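Local coordinates for protein SCO1 homolog 1, mitochondrial (Arabidopsis thaliana, PDB 6N5U) that binds copper through a thioredoxin-fold domain and is thought to take part in copper homeostasis, redox signalling or insertion of copper into cytochrome c oxidase in mitochondria, at residues L137-P140 against E141-V145. Numbering follows the deposited sequence.
Sequences LMSP and EMNFV
From CB to CE, Met-138 passes from the sulfur of Met-142 to the ring of Phe-144. Its CB touches SD of Met-142 at 3.7 Å, and CG lies against the same sulfur. CG anti to the carbonyl carbon (chi1 -60°), with further bends at chi2 and chi3, carries the Met-138 chain across Phe-144: its SD sits 3.7 Å from CA of Phe-144, and its CE ends at the CD1 edge of the Phe-144 ring, near the ring plane. Met-138 and Phe-144 form an antiparallel, non-hydrogen-bonded pair in the beta hairpin of strands 135-138 and 144-148, at the border of the thioredoxin-fold sheet; Leu-35 of strand 32-38 also touches Met-138. Cut back to an alanine, this residue would keep CB against the Met-142 sulfur but would probably leave the Phe-144 ring edge without its methyl neighbour. A type I turn from Ser-139 to Met-142 reverses the chain, Met-142 N donating to Ser-139 O (2.9 Å) from above the carbonyl plane. Asn-143 O is gripped twice by one residue: Ser-139 N approaches at 3.0 Å, tilted from the carbonyl plane, while Ser-139 OG bonds at 2.9 Å in that plane, on a lone pair. A water donates to Ser-139 OG and accepts from Asn-143 ND2, bridging the two side chains. Farther along, Val-145 N donates to Leu-137 O (2.9 Å), and Val-145 CG2 rests 3.7 Å from Ser-139 CB.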
loop_
_atom_site.group_PDB
_atom_site.type_symbol
_atom_site.label_atom_id
_atom_site.label_comp_id
_atom_site.label_asym_id
_atom_site.label_seq_id
_atom_site.Cartn_x
_atom_site.Cartn_y
_atom_site.Cartn_z
ATOM N N LEU A 137 3.683 -0.749 -8.344
ATOM C CA LEU A 137 4.190 -2.099 -8.484
ATOM C C LEU A 137 5.712 -2.004 -8.474
ATOM O O LEU A 137 6.316 -1.502 -9.425
ATOM C CB LEU A 137 3.615 -2.793 -9.746
ATOM C CG LEU A 137 4.339 -4.036 -10.292
ATOM C CD1 LEU A 137 3.956 -5.295 -9.525
ATOM C CD2 LEU A 137 4.082 -4.194 -11.757
ATOM N N MET A 138 6.306 -2.402 -7.343
ATOM C CA MET A 138 7.747 -2.477 -7.102
ATOM C C MET A 138 8.149 -3.902 -7.468
ATOM O O MET A 138 7.342 -4.823 -7.305
ATOM C CB MET A 138 8.072 -2.247 -5.609
ATOM C CG MET A 138 7.641 -0.903 -5.067
ATOM S SD MET A 138 8.434 0.498 -5.895
ATOM C CE MET A 138 7.059 1.221 -6.542
ATOM N N SER A 139 9.386 -4.084 -7.948
ATOM C CA SER A 139 9.913 -5.391 -8.341
ATOM C C SER A 139 10.635 -6.144 -7.169
ATOM O O SER A 139 10.692 -5.590 -6.059
ATOM C CB SER A 139 10.804 -5.244 -9.572
ATOM O OG SER A 139 11.774 -4.222 -9.425
ATOM N N PRO A 140 11.180 -7.387 -7.362
ATOM C CA PRO A 140 11.857 -8.078 -6.245
ATOM C C PRO A 140 13.152 -7.423 -5.745
ATOM O O PRO A 140 13.693 -7.856 -4.725
ATOM C CB PRO A 140 12.099 -9.490 -6.796
ATOM C CG PRO A 140 11.177 -9.614 -7.969
ATOM C CD PRO A 140 11.172 -8.249 -8.561
ATOM N N GLU A 141 13.642 -6.390 -6.450
ATOM C CA GLU A 141 14.819 -5.615 -6.029
ATOM C C GLU A 141 14.380 -4.206 -5.602
ATOM O O GLU A 141 15.209 -3.306 -5.479
ATOM C CB GLU A 141 15.935 -5.562 -7.101
ATOM C CG GLU A 141 16.446 -6.905 -7.629
ATOM C CD GLU A 141 16.860 -8.017 -6.673
ATOM O OE1 GLU A 141 17.671 -7.755 -5.755
ATOM O OE2 GLU A 141 16.390 -9.162 -6.865
ATOM N N MET A 142 13.072 -4.046 -5.330
ATOM C CA MET A 142 12.401 -2.814 -4.904
ATOM C C MET A 142 12.668 -1.611 -5.836
ATOM O O MET A 142 12.899 -0.492 -5.371
ATOM C CB MET A 142 12.676 -2.466 -3.424
ATOM C CG MET A 142 11.716 -3.137 -2.452
ATOM S SD MET A 142 10.009 -2.507 -2.435
ATOM C CE MET A 142 10.212 -0.982 -1.470
ATOM N N ASN A 143 12.590 -1.848 -7.144
ATOM C CA ASN A 143 12.690 -0.798 -8.145
ATOM C C ASN A 143 11.280 -0.610 -8.734
ATOM O O ASN A 143 10.618 -1.589 -9.079
ATOM C CB ASN A 143 13.698 -1.171 -9.253
ATOM C CG ASN A 143 15.138 -1.325 -8.806
ATOM O OD1 ASN A 143 15.710 -0.484 -8.097
ATOM N ND2 ASN A 143 15.770 -2.401 -9.239
ATOM N N PHE A 144 10.818 0.642 -8.820
ATOM C CA PHE A 144 9.515 0.994 -9.386
ATOM C C PHE A 144 9.354 0.484 -10.816
ATOM O O PHE A 144 10.252 0.669 -11.643
ATOM C CB PHE A 144 9.304 2.518 -9.344
ATOM C CG PHE A 144 8.025 2.961 -10.005
ATOM C CD1 PHE A 144 6.792 2.708 -9.411
ATOM C CD2 PHE A 144 8.048 3.600 -11.238
ATOM C CE1 PHE A 144 5.605 3.097 -10.028
ATOM C CE2 PHE A 144 6.860 4.009 -11.850
ATOM C CZ PHE A 144 5.646 3.762 -11.237
ATOM N N VAL A 145 8.205 -0.141 -11.103
ATOM C CA VAL A 145 7.900 -0.705 -12.426
ATOM C C VAL A 145 6.679 0.005 -13.055
ATOM O O VAL A 145 6.817 0.618 -14.118
ATOM C CB VAL A 145 7.771 -2.260 -12.380
ATOM C CG1 VAL A 145 7.423 -2.855 -13.740
ATOM C CG2 VAL A 145 9.035 -2.905 -11.828
HETATM O O HOH W 1 14.364 -4.669 -9.817
#